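E3 SUMO-protein ligase SIZ2 (Saccharomyces cerevisiae, PDB 6U75) is a PIAS-family E3 ligase that promotes attachment of the ubiquitin-like modifier SUMO (Smt3) to other proteins, possibly including septins. Local coordinates at residues V12-A17 with K38-L43; K19-S24 with L119-L124; C78-N83 with D89-L94. All blocks are in the same frame, centred on the assembly; numbering follows the deposited sequence.

Interaction 1: V12-A17 with K38-L43; sequences VQIPDA and KSNHDL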
ATOM      1  N   VAL A  12      16.651   5.536   8.863  1.00 30.34           N
ATOM      2  CA  VAL A  12      17.143   5.654  10.229  1.00 33.49           C
ATOM      3  C   VAL A  12      15.953   5.934  11.134  1.00 26.14           C
ATOM      4  O   VAL A  12      15.036   6.674  10.770  1.00 29.67           O
ATOM      5  CB  VAL A  12      18.219   6.760  10.348  1.00 27.81           C
ATOM      6  CG1 VAL A  12      17.707   8.067   9.760  1.00 29.41           C
ATOM      7  CG2 VAL A  12      18.629   6.947  11.800  1.00 23.04           C
ATOM      8  N   GLN A  13      15.973   5.326  12.316  1.00 27.44           N
ATOM      9  CA  GLN A  13      14.978   5.617  13.334  1.00 27.19           C
ATOM     10  C   GLN A  13      15.367   6.880  14.087  1.00 34.22           C
ATOM     11  O   GLN A  13      16.543   7.100  14.389  1.00 42.64           O
ATOM     12  CB  GLN A  13      14.850   4.445  14.306  1.00 25.95           C
ATOM     13  CG  GLN A  13      13.757   4.619  15.346  1.00 32.92           C
ATOM     14  CD  GLN A  13      13.605   3.401  16.234  1.00 44.92           C
ATOM     15  OE1 GLN A  13      14.260   2.381  16.028  1.00 60.36           O
ATOM     16  NE2 GLN A  13      12.736   3.505  17.232  1.00 41.73           N
ATOM     17  N   ILE A  14      14.378   7.711  14.385  1.00 38.45           N
ATOM     18  CA  ILE A  14      14.632   8.938  15.141  1.00 35.00           C
ATOM     19  C   ILE A  14      14.690   8.594  16.628  1.00 37.36           C
ATOM     20  O   ILE A  14      13.740   7.989  17.150  1.00 41.25           O
ATOM     21  CB  ILE A  14      13.550   9.978  14.861  1.00 31.56           C
ATOM     22  CG1 ILE A  14      13.655  10.488  13.420  1.00 31.08           C
ATOM     23  CG2 ILE A  14      13.658  11.136  15.843  1.00 32.88           C
ATOM     24  CD1 ILE A  14      14.898  11.315  13.132  1.00 42.77           C
ATOM     25  N   PRO A  15      15.762   8.947  17.333  1.00 36.91           N
ATOM     26  CA  PRO A  15      15.834   8.633  18.762  1.00 44.33           C
ATOM     27  C   PRO A  15      14.963   9.563  19.589  1.00 48.25           C
ATOM     28  O   PRO A  15      14.709  10.713  19.224  1.00 54.03           O
ATOM     29  CB  PRO A  15      17.319   8.832  19.087  1.00 50.94           C
ATOM     30  CG  PRO A  15      17.763   9.875  18.127  1.00 36.86           C
ATOM     31  CD  PRO A  15      16.969   9.653  16.866  1.00 43.78           C
ATOM     32  N   ASP A  16      14.502   9.039  20.723  1.00 57.74           N
ATOM     33  CA  ASP A  16      13.670   9.786  21.662  1.00 46.31           C
ATOM     34  C   ASP A  16      12.342  10.208  21.045  1.00 41.69           C
ATOM     35  O   ASP A  16      11.711  11.160  21.516  1.00 44.20           O
ATOM     36  CB  ASP A  16      14.410  11.017  22.197  1.00 54.85           C
ATOM     37  CG  ASP A  16      15.784  10.679  22.744  1.00 68.02           C
ATOM     38  OD1 ASP A  16      15.977   9.536  23.213  1.00 62.23           O
ATOM     39  OD2 ASP A  16      16.672  11.556  22.704  1.00 81.36           O
ATOM     40  N   ALA A  17      11.903   9.516  19.991  1.00 49.89           N
ATOM     41  CA  ALA A  17      10.620   9.783  19.352  1.00 34.74           C
ATOM     42  C   ALA A  17       9.679   8.589  19.456  1.00 38.60           C
ATOM     43  O   ALA A  17       8.773   8.440  18.631  1.00 49.12           O
ATOM     44  CB  ALA A  17      10.819  10.172  17.886  1.00 54.09           C
ATOM     45  N   LYS A  38      20.578  18.211  13.636  1.00 43.33           N
ATOM     46  CA  LYS A  38      20.926  18.896  12.398  1.00 45.07           C
ATOM     47  C   LYS A  38      21.457  17.921  11.355  1.00 43.67           C
ATOM     48  O   LYS A  38      21.291  18.152  10.152  1.00 43.29           O
ATOM     49  CB  LYS A  38      21.953  19.992  12.683  1.00 48.97           C
ATOM     50  CG  LYS A  38      22.003  21.096  11.639  1.00 54.40           C
ATOM     51  CD  LYS A  38      23.093  20.857  10.611  1.00 60.57           C
ATOM     52  CE  LYS A  38      23.143  21.988   9.594  1.00 58.88           C
ATOM     53  NZ  LYS A  38      24.217  21.788   8.581  1.00 73.69           N
ATOM     54  N   SER A  39      22.088  16.828  11.791  1.00 31.49           N
ATOM     55  CA  SER A  39      22.546  15.817  10.843  1.00 42.82           C
ATOM     56  C   SER A  39      21.371  15.151  10.139  1.00 39.94           C
ATOM     57  O   SER A  39      21.421  14.903   8.930  1.00 35.70           O
ATOM     58  CB  SER A  39      23.404  14.774  11.560  1.00 49.99           C
ATOM     59  OG  SER A  39      24.701  15.277  11.829  1.00 56.58           O
ATOM     60  N   ASN A  40      20.298  14.858  10.876  1.00 36.19           N
ATOM     61  CA  ASN A  40      19.118  14.275  10.245  1.00 34.32           C
ATOM     62  C   ASN A  40      18.417  15.278   9.333  1.00 27.91           C
ATOM     63  O   ASN A  40      17.846  14.887   8.309  1.00 37.91           O
ATOM     64  CB  ASN A  40      18.163  13.749  11.315  1.00 36.68           C
ATOM     65  CG  ASN A  40      18.672  12.475  11.970  1.00 26.88           C
ATOM     66  OD1 ASN A  40      19.239  11.607  11.307  1.00 30.82           O
ATOM     67  ND2 ASN A  40      18.475  12.360  13.276  1.00 38.06           N
ATOM     68  N   HIS A  41      18.460  16.567   9.671  1.00 31.28           N
ATOM     69  CA  HIS A  41      17.963  17.583   8.747  1.00 35.85           C
ATOM     70  C   HIS A  41      18.779  17.593   7.459  1.00 35.56           C
ATOM     71  O   HIS A  41      18.224  17.655   6.354  1.00 42.54           O
ATOM     72  CB  HIS A  41      17.997  18.958   9.413  1.00 34.89           C
ATOM     73  CG  HIS A  41      16.745  19.300  10.158  1.00 41.49           C
ATOM     74  ND1 HIS A  41      15.732  20.054   9.603  1.00 47.68           N
ATOM     75  CD2 HIS A  41      16.340  18.992  11.413  1.00 31.73           C
ATOM     76  CE1 HIS A  41      14.759  20.196  10.485  1.00 37.79           C
ATOM     77  NE2 HIS A  41      15.104  19.563  11.591  1.00 36.93           N
ATOM     78  N   ASP A  42      20.107  17.538   7.584  1.00 38.78           N
ATOM     79  CA  ASP A  42      20.958  17.481   6.400  1.00 41.69           C
ATOM     80  C   ASP A  42      20.666  16.232   5.581  1.00 40.68           C
ATOM     81  O   ASP A  42      20.711  16.263   4.347  1.00 44.63           O
ATOM     82  CB  ASP A  42      22.431  17.517   6.804  1.00 37.40           C
ATOM     83  CG  ASP A  42      22.823  18.820   7.473  1.00 40.28           C
ATOM     84  OD1 ASP A  42      22.143  19.840   7.240  1.00 57.55           O
ATOM     85  OD2 ASP A  42      23.817  18.823   8.228  1.00 40.62           O
ATOM     86  N   LEU A  43      20.371  15.120   6.252  1.00 33.55           N
ATOM     87  CA  LEU A  43      20.036  13.895   5.535  1.00 33.47           C
ATOM     88  C   LEU A  43      18.722  14.047   4.776  1.00 44.07           C
ATOM     89  O   LEU A  43      18.623  13.645   3.611  1.00 39.06           O
ATOM     90  CB  LEU A  43      19.967  12.724   6.512  1.00 28.54           C
ATOM     91  CG  LEU A  43      19.679  11.354   5.896  1.00 53.41           C
ATOM     92  CD1 LEU A  43      20.789  10.955   4.935  1.00 38.75           C
ATOM     93  CD2 LEU A  43      19.505  10.312   6.988  1.00 41.12           C
TER
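Asn40 comes off the helix toward Val12 and Ile14, and its amide meets one of them with each terminal atom. Ile14 and Asn40 run past each other in opposite directions, which brings the CD1 methyl of Ile14 to 3.7 Å from ND2 of Asn40. On the carbonyl side, OD1 of Asn40 lies 4.2 Å from CG1 of Val12, the two side chains crossing at a slant. The same Val12 methyl also reaches Leu43, one helical turn further on, where CG1 of Val12 and CD2 of Leu43 are 4.0 Å apart. The chi1 of Val12, 52°, sets CG1 between its own backbone N and carbonyl carbon, on the side that faces the helix. Behind the contact, Val12 and Ile14 hydrogen-bond through their backbones to Ile136 and Cys134 of strand 130-139, while Ser37 OG holds the backbone N of Asn40 at the start of the helix. Within the PINIT domain, helix 38-46 packs through Asn40 and Leu43 on side chains of strands 12-21, 130-139 and 50-58. No hydrogen bond or salt bridge spans the two segments: their cohesion is van der Waals contact, with an amide resting among methyls of branched side chains, and it carries little directional preference.

Interaction 2: K19-S24 with L119-L124; sequences KKLKQS and LDLHYL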
ATOM      1  N   LYS A  19       6.915   6.216  21.843  1.00 39.46           N
ATOM      2  CA  LYS A  19       5.965   6.421  22.926  1.00 32.90           C
ATOM      3  C   LYS A  19       5.005   5.244  23.004  1.00 33.09           C
ATOM      4  O   LYS A  19       4.562   4.723  21.981  1.00 28.73           O
ATOM      5  CB  LYS A  19       5.182   7.729  22.739  1.00 40.24           C
ATOM      6  CG  LYS A  19       4.481   8.220  24.002  1.00 48.01           C
ATOM      7  CD  LYS A  19       5.482   8.670  25.061  1.00 49.62           C
ATOM      8  CE  LYS A  19       4.796   9.064  26.361  1.00 58.46           C
ATOM      9  NZ  LYS A  19       4.412  10.501  26.390  1.00 65.32           N
ATOM     10  N   LYS A  20       4.690   4.834  24.227  1.00 40.67           N
ATOM     11  CA  LYS A  20       3.669   3.827  24.473  1.00 30.13           C
ATOM     12  C   LYS A  20       2.375   4.521  24.876  1.00 30.01           C
ATOM     13  O   LYS A  20       2.374   5.376  25.769  1.00 30.38           O
ATOM     14  CB  LYS A  20       4.108   2.848  25.562  1.00 43.21           C
ATOM     15  CG  LYS A  20       5.107   1.796  25.102  1.00 41.55           C
ATOM     16  CD  LYS A  20       4.526   0.904  24.013  1.00 38.41           C
ATOM     17  CE  LYS A  20       5.135  -0.488  24.048  1.00 46.68           C
ATOM     18  NZ  LYS A  20       4.663  -1.268  25.227  1.00 60.14           N
ATOM     19  N   LEU A  21       1.286   4.167  24.205  1.00 26.86           N
ATOM     20  CA  LEU A  21      -0.043   4.665  24.523  1.00 32.50           C
ATOM     21  C   LEU A  21      -0.799   3.574  25.269  1.00 26.00           C
ATOM     22  O   LEU A  21      -1.022   2.486  24.724  1.00 34.08           O
ATOM     23  CB  LEU A  21      -0.796   5.068  23.256  1.00 32.04           C
ATOM     24  CG  LEU A  21      -0.857   6.561  22.939  1.00 37.65           C
ATOM     25  CD1 LEU A  21      -1.569   6.783  21.617  1.00 31.46           C
ATOM     26  CD2 LEU A  21      -1.555   7.316  24.059  1.00 56.00           C
ATOM     27  N   LYS A  22      -1.182   3.863  26.507  1.00 35.18           N
ATOM     28  CA  LYS A  22      -1.864   2.896  27.351  1.00 39.46           C
ATOM     29  C   LYS A  22      -3.377   3.056  27.242  1.00 32.12           C
ATOM     30  O   LYS A  22      -3.890   4.083  26.790  1.00 38.75           O
ATOM     31  CB  LYS A  22      -1.422   3.050  28.807  1.00 35.48           C
ATOM     32  CG  LYS A  22      -1.708   4.411  29.418  1.00 25.59           C
ATOM     33  CD  LYS A  22      -1.275   4.446  30.875  1.00 37.50           C
ATOM     34  CE  LYS A  22      -1.603   5.774  31.536  1.00 51.63           C
ATOM     35  NZ  LYS A  22      -1.250   5.770  32.984  1.00 64.45           N
ATOM     36  N   GLN A  23      -4.090   2.014  27.666  1.00 38.22           N
ATOM     37  CA  GLN A  23      -5.545   2.029  27.600  1.00 26.49           C
ATOM     38  C   GLN A  23      -6.110   3.174  28.430  1.00 25.56           C
ATOM     39  O   GLN A  23      -5.595   3.503  29.501  1.00 25.53           O
ATOM     40  CB  GLN A  23      -6.114   0.699  28.093  1.00 26.55           C
ATOM     41  CG  GLN A  23      -6.121  -0.398  27.043  1.00 32.97           C
ATOM     42  CD  GLN A  23      -6.770  -1.675  27.536  1.00 27.21           C
ATOM     43  OE1 GLN A  23      -6.158  -2.744  27.510  1.00 49.82           O
ATOM     44  NE2 GLN A  23      -8.015  -1.575  27.981  1.00 30.69           N
ATOM     45  N   SER A  24      -7.182   3.779  27.922  1.00 33.63           N
ATOM     46  CA  SER A  24      -7.864   4.880  28.585  1.00 30.45           C
ATOM     47  C   SER A  24      -9.361   4.627  28.549  1.00 28.11           C
ATOM     48  O   SER A  24      -9.905   4.253  27.505  1.00 37.78           O
ATOM     49  CB  SER A  24      -7.538   6.218  27.912  1.00 36.79           C
ATOM     50  OG  SER A  24      -8.296   7.273  28.478  1.00 39.22           O
ATOM     51  N   LEU A 119       4.391  16.864  19.566  1.00 45.90           N
ATOM     52  CA  LEU A 119       3.374  16.075  18.879  1.00 39.56           C
ATOM     53  C   LEU A 119       2.309  15.697  19.899  1.00 38.50           C
ATOM     54  O   LEU A 119       2.582  14.942  20.838  1.00 42.31           O
ATOM     55  CB  LEU A 119       3.984  14.831  18.234  1.00 33.41           C
ATOM     56  CG  LEU A 119       2.997  13.874  17.558  1.00 29.38           C
ATOM     57  CD1 LEU A 119       2.328  14.539  16.367  1.00 32.80           C
ATOM     58  CD2 LEU A 119       3.694  12.593  17.132  1.00 39.84           C
ATOM     59  N   ASP A 120       1.105  16.229  19.721  1.00 43.11           N
ATOM     60  CA  ASP A 120      -0.026  15.914  20.578  1.00 37.97           C
ATOM     61  C   ASP A 120      -0.961  14.957  19.852  1.00 35.91           C
ATOM     62  O   ASP A 120      -1.158  15.063  18.638  1.00 48.52           O
ATOM     63  CB  ASP A 120      -0.783  17.182  20.979  1.00 43.04           C
ATOM     64  CG  ASP A 120       0.141  18.286  21.458  1.00 51.69           C
ATOM     65  OD1 ASP A 120       0.531  19.138  20.633  1.00 65.63           O
ATOM     66  OD2 ASP A 120       0.485  18.299  22.658  1.00 53.38           O
ATOM     67  N   LEU A 121      -1.529  14.020  20.605  1.00 37.56           N
ATOM     68  CA  LEU A 121      -2.454  13.027  20.073  1.00 35.19           C
ATOM     69  C   LEU A 121      -3.672  13.005  20.984  1.00 40.64           C
ATOM     70  O   LEU A 121      -3.589  12.538  22.123  1.00 42.34           O
ATOM     71  CB  LEU A 121      -1.792  11.652  19.992  1.00 47.46           C
ATOM     72  CG  LEU A 121      -2.669  10.464  19.599  1.00 46.30           C
ATOM     73  CD1 LEU A 121      -3.669  10.833  18.518  1.00 67.51           C
ATOM     74  CD2 LEU A 121      -1.785   9.324  19.127  1.00 41.92           C
ATOM     75  N   HIS A 122      -4.786  13.535  20.486  1.00 47.25           N
ATOM     76  CA  HIS A 122      -6.025  13.632  21.243  1.00 36.08           C
ATOM     77  C   HIS A 122      -6.952  12.484  20.871  1.00 32.74           C
ATOM     78  O   HIS A 122      -7.082  12.131  19.694  1.00 45.41           O
ATOM     79  CB  HIS A 122      -6.722  14.967  20.977  1.00 29.68           C
ATOM     80  CG  HIS A 122      -5.926  16.158  21.406  1.00 35.45           C
ATOM     81  ND1 HIS A 122      -4.936  16.712  20.623  1.00 36.47           N
ATOM     82  CD2 HIS A 122      -5.968  16.898  22.538  1.00 33.98           C
ATOM     83  CE1 HIS A 122      -4.405  17.745  21.253  1.00 38.35           C
ATOM     84  NE2 HIS A 122      -5.014  17.878  22.419  1.00 44.52           N
ATOM     85  N   TYR A 123      -7.604  11.915  21.884  1.00 35.62           N
ATOM     86  CA  TYR A 123      -8.447  10.746  21.701  1.00 31.79           C
ATOM     87  C   TYR A 123      -9.588  10.791  22.706  1.00 32.16           C
ATOM     88  O   TYR A 123      -9.505  11.451  23.747  1.00 28.92           O
ATOM     89  CB  TYR A 123      -7.643   9.455  21.878  1.00 36.41           C
ATOM     90  CG  TYR A 123      -6.894   9.416  23.189  1.00 35.67           C
ATOM     91  CD1 TYR A 123      -7.501   8.943  24.344  1.00 33.46           C
ATOM     92  CD2 TYR A 123      -5.584   9.869  23.276  1.00 41.36           C
ATOM     93  CE1 TYR A 123      -6.824   8.912  25.546  1.00 41.65           C
ATOM     94  CE2 TYR A 123      -4.897   9.843  24.474  1.00 51.12           C
ATOM     95  CZ  TYR A 123      -5.522   9.363  25.606  1.00 45.79           C
ATOM     96  OH  TYR A 123      -4.845   9.334  26.804  1.00 41.90           O
ATOM     97  N   LEU A 124     -10.656  10.062  22.385  1.00 28.79           N
ATOM     98  CA  LEU A 124     -11.791   9.913  23.283  1.00 39.98           C
ATOM     99  C   LEU A 124     -11.719   8.645  24.121  1.00 34.78           C
ATOM    100  O   LEU A 124     -12.464   8.525  25.099  1.00 41.41           O
ATOM    101  CB  LEU A 124     -13.101   9.905  22.486  1.00 38.20           C
ATOM    102  CG  LEU A 124     -13.302  11.086  21.536  1.00 47.44           C
ATOM    103  CD1 LEU A 124     -14.630  10.966  20.799  1.00 40.35           C
ATOM    104  CD2 LEU A 124     -13.218  12.400  22.297  1.00 39.57           C
TER
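Leu21 and Leu121 meet through single methyls, CD1 of Leu21 lying 3.6 Å from CD2 of Leu121 where the two side chains cross. The other branch of Leu21 turns to the Tyr123 ring, its CD2 coming within 4.2 Å of CE2 of Tyr123. At CE1 of the same ring Ser24 completes the first shell. Its CB is 3.7 Å from CE1 of Tyr123, and its OG sits in the ring plane, at the edge, also near CE1. Leucine methyl and serine CB thus both come obliquely at the ring, which leaves the backbone at chi1 53°, with CG between N and the carbonyl carbon. The hydroxyl of Ser24 is spoken for by a hydrogen bond with the carbonyl O of Gly26, so it meets the ring by packing alone. Further out, Thr30, Ile126 and Tyr130 pack on Leu21, and Leu80 and Cys78 on Leu121. Backbone bonds of Leu21 to Tyr130 and of Ser24 to Ile126 fix the first segment. Strand 12-21 pairs with 130-139 in one antiparallel sheet of the PINIT domain, whereas 117-123 runs between 28-34 and 79-82 in another. The contact joins these two sheets through their inward-facing side chains.

Interaction 3: C78-N83 with D89-L94; sequences CELVFN and DNVKGL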
ATOM      1  N   CYS A  78      -8.626   9.661  16.198  1.00 34.36           N
ATOM      2  CA  CYS A  78      -7.405  10.293  16.669  1.00 42.23           C
ATOM      3  C   CYS A  78      -7.278  11.664  16.029  1.00 39.29           C
ATOM      4  O   CYS A  78      -7.631  11.845  14.860  1.00 53.11           O
ATOM      5  CB  CYS A  78      -6.166   9.456  16.331  1.00 50.27           C
ATOM      6  SG  CYS A  78      -6.079   8.932  14.602  1.00 79.60           S
ATOM      7  N   GLU A  79      -6.772  12.623  16.797  1.00 37.02           N
ATOM      8  CA  GLU A  79      -6.412  13.934  16.272  1.00 32.58           C
ATOM      9  C   GLU A  79      -4.928  14.145  16.536  1.00 39.70           C
ATOM     10  O   GLU A  79      -4.506  14.238  17.693  1.00 46.91           O
ATOM     11  CB  GLU A  79      -7.256  15.039  16.906  1.00 44.42           C
ATOM     12  CG  GLU A  79      -6.883  16.440  16.447  1.00 48.06           C
ATOM     13  CD  GLU A  79      -8.032  17.419  16.571  1.00 49.13           C
ATOM     14  OE1 GLU A  79      -9.158  17.068  16.160  1.00 64.60           O
ATOM     15  OE2 GLU A  79      -7.813  18.538  17.082  1.00 43.40           O
ATOM     16  N   LEU A  80      -4.140  14.201  15.466  1.00 36.26           N
ATOM     17  CA  LEU A  80      -2.704  14.420  15.553  1.00 38.84           C
ATOM     18  C   LEU A  80      -2.402  15.883  15.267  1.00 47.77           C
ATOM     19  O   LEU A  80      -2.853  16.427  14.253  1.00 51.61           O
ATOM     20  CB  LEU A  80      -1.952  13.525  14.567  1.00 45.95           C
ATOM     21  CG  LEU A  80      -2.053  12.021  14.815  1.00 41.83           C
ATOM     22  CD1 LEU A  80      -1.646  11.256  13.570  1.00 34.08           C
ATOM     23  CD2 LEU A  80      -1.188  11.619  15.996  1.00 47.57           C
ATOM     24  N   VAL A  81      -1.642  16.515  16.157  1.00 46.26           N
ATOM     25  CA  VAL A  81      -1.267  17.916  16.025  1.00 39.24           C
ATOM     26  C   VAL A  81       0.242  17.993  16.203  1.00 40.68           C
ATOM     27  O   VAL A  81       0.753  17.761  17.305  1.00 43.49           O
ATOM     28  CB  VAL A  81      -1.985  18.810  17.044  1.00 31.61           C
ATOM     29  CG1 VAL A  81      -1.596  20.266  16.839  1.00 37.62           C
ATOM     30  CG2 VAL A  81      -3.492  18.634  16.934  1.00 43.46           C
ATOM     31  N   PHE A  82       0.953  18.317  15.128  1.00 38.16           N
ATOM     32  CA  PHE A  82       2.408  18.414  15.141  1.00 37.50           C
ATOM     33  C   PHE A  82       2.786  19.886  15.031  1.00 39.51           C
ATOM     34  O   PHE A  82       2.600  20.504  13.976  1.00 53.71           O
ATOM     35  CB  PHE A  82       3.019  17.592  14.007  1.00 43.74           C
ATOM     36  CG  PHE A  82       4.509  17.434  14.108  1.00 38.91           C
ATOM     37  CD1 PHE A  82       5.070  16.667  15.115  1.00 42.64           C
ATOM     38  CD2 PHE A  82       5.349  18.045  13.193  1.00 41.27           C
ATOM     39  CE1 PHE A  82       6.439  16.518  15.212  1.00 32.81           C
ATOM     40  CE2 PHE A  82       6.720  17.899  13.284  1.00 46.39           C
ATOM     41  CZ  PHE A  82       7.265  17.133  14.296  1.00 39.31           C
ATOM     42  N   ASN A  83       3.306  20.445  16.122  1.00 44.47           N
ATOM     43  CA  ASN A  83       3.722  21.847  16.161  1.00 46.47           C
ATOM     44  C   ASN A  83       2.550  22.780  15.867  1.00 40.06           C
ATOM     45  O   ASN A  83       2.674  23.748  15.115  1.00 43.48           O
ATOM     46  CB  ASN A  83       4.879  22.101  15.192  1.00 43.82           C
ATOM     47  CG  ASN A  83       6.147  21.372  15.596  1.00 52.45           C
ATOM     48  OD1 ASN A  83       6.475  21.282  16.779  1.00 50.22           O
ATOM     49  ND2 ASN A  83       6.865  20.844  14.612  1.00 43.06           N
ATOM     50  N   ASP A  89      -3.594  13.924   7.253  1.00 58.36           N
ATOM     51  CA  ASP A  89      -3.341  12.606   6.688  1.00 63.71           C
ATOM     52  C   ASP A  89      -4.450  11.634   7.071  1.00 64.30           C
ATOM     53  O   ASP A  89      -4.979  11.673   8.185  1.00 58.09           O
ATOM     54  CB  ASP A  89      -1.991  12.069   7.170  1.00 53.53           C
ATOM     55  CG  ASP A  89      -0.818  12.907   6.689  1.00 61.90           C
ATOM     56  OD1 ASP A  89      -0.623  14.022   7.216  1.00 56.82           O
ATOM     57  OD2 ASP A  89      -0.086  12.449   5.786  1.00 55.35           O
ATOM     58  N   ASN A  90      -4.806  10.759   6.129  1.00 67.40           N
ATOM     59  CA  ASN A  90      -5.721   9.651   6.397  1.00 71.02           C
ATOM     60  C   ASN A  90      -4.927   8.533   7.076  1.00 74.28           C
ATOM     61  O   ASN A  90      -4.622   7.487   6.498  1.00 77.11           O
ATOM     62  CB  ASN A  90      -6.381   9.181   5.107  1.00 67.19           C
ATOM     63  CG  ASN A  90      -7.390   8.073   5.336  1.00 71.33           C
ATOM     64  OD1 ASN A  90      -7.041   6.892   5.332  1.00 63.57           O
ATOM     65  ND2 ASN A  90      -8.649   8.449   5.530  1.00 75.35           N
ATOM     66  N   VAL A  91      -4.586   8.783   8.343  1.00 68.47           N
ATOM     67  CA  VAL A  91      -3.628   7.928   9.042  1.00 60.30           C
ATOM     68  C   VAL A  91      -4.135   6.494   9.124  1.00 52.78           C
ATOM     69  O   VAL A  91      -3.362   5.541   8.963  1.00 71.41           O
ATOM     70  CB  VAL A  91      -3.311   8.498  10.438  1.00 63.23           C
ATOM     71  CG1 VAL A  91      -2.430   9.732  10.315  1.00 59.64           C
ATOM     72  CG2 VAL A  91      -4.590   8.822  11.209  1.00 52.61           C
ATOM     73  N   LYS A  92      -5.429   6.312   9.377  1.00 71.94           N
ATOM     74  CA  LYS A  92      -6.013   4.978   9.537  1.00 82.06           C
ATOM     75  C   LYS A  92      -7.175   4.839   8.557  1.00 63.70           C
ATOM     76  O   LYS A  92      -8.314   5.195   8.869  1.00 79.19           O
ATOM     77  CB  LYS A  92      -6.456   4.741  10.980  1.00 70.07           C
ATOM     78  CG  LYS A  92      -5.998   3.402  11.546  1.00 56.17           C
ATOM     79  CD  LYS A  92      -6.463   2.231  10.688  1.00 79.21           C
ATOM     80  CE  LYS A  92      -6.072   0.903  11.308  1.00 56.63           C
ATOM     81  NZ  LYS A  92      -6.159  -0.219  10.334  1.00 58.63           N
ATOM     82  N   GLY A  93      -6.876   4.318   7.365  1.00 66.85           N
ATOM     83  CA  GLY A  93      -7.906   4.027   6.397  1.00 79.32           C
ATOM     84  C   GLY A  93      -8.526   2.659   6.614  1.00 78.34           C
ATOM     85  O   GLY A  93      -7.939   1.780   7.243  1.00 77.21           O
ATOM     86  N   LEU A  94      -9.732   2.489   6.079  1.00 89.35           N
ATOM     87  CA  LEU A  94     -10.497   1.255   6.241  1.00 90.75           C
ATOM     88  C   LEU A  94     -10.626   0.904   7.726  1.00 85.29           C
ATOM     89  O   LEU A  94      -9.976   0.000   8.254  1.00 78.23           O
ATOM     90  CB  LEU A  94      -9.851   0.115   5.447  1.00 72.94           C
ATOM     91  CG  LEU A  94     -10.820  -0.844   4.750  1.00 77.04           C
ATOM     92  CD1 LEU A  94     -11.467  -0.168   3.551  1.00 74.67           C
ATOM     93  CD2 LEU A  94     -10.113  -2.121   4.326  1.00 72.04           C
TER
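Val91 presents both of its methyls to segment 78-83, one to Leu80 and one to Cys78. Its CB points at that segment but stands back from it, and the touching is left to the two branches. CG1 lies anti to the carbonyl carbon (chi1 -73°) and ends 3.7 Å from CD1 of Leu80, the two side chains reaching out tip to tip. CG2, set between the backbone N and the carbonyl carbon, meets the sulfur of Cys78 instead, with CG2 of Val91 and SG of Cys78 3.7 Å apart. Around Asn90 the chain makes an inverse gamma turn, closed by a weak bond from Val91 N to the carbonyl O of Asp89. Beyond the pair, Val91 bonds through its backbone to Asn102 and packs on Ala104. The next residue, Lys92, sends its ammonium group away to a salt bridge with Asp73. Across the contact everything is apolar. Cys78 takes part through the bulk of its sulfur and is not among the four zinc ligands of this protein. The loop 89-94 is thus held against the strand by side-chain packing, with no bond between the two segments to fix its position.

All three contacts lie in the PINIT domain, away from the zinc site. Interactions 2 and 3 share the four-stranded sheet, in which 117-123 and 79-82 are neighbours: Asp120 N to Val81 O and His122 N to Glu79 O are probable hydrogen bonds. Interaction 2 joins that sheet to the other one through two buried leucines, whereas interaction 3 lays a loop on it, Leu80 being the only buried residue among those that touch. Interaction 1 uses the same strand, 12-21, as interaction 2, but about 23 Å away between centres. It is the helical contact, with Ile14 alone buried among its touching residues, and mixes an amide with methyls where interaction 2 adds an aromatic ring and interaction 3 a sulfur.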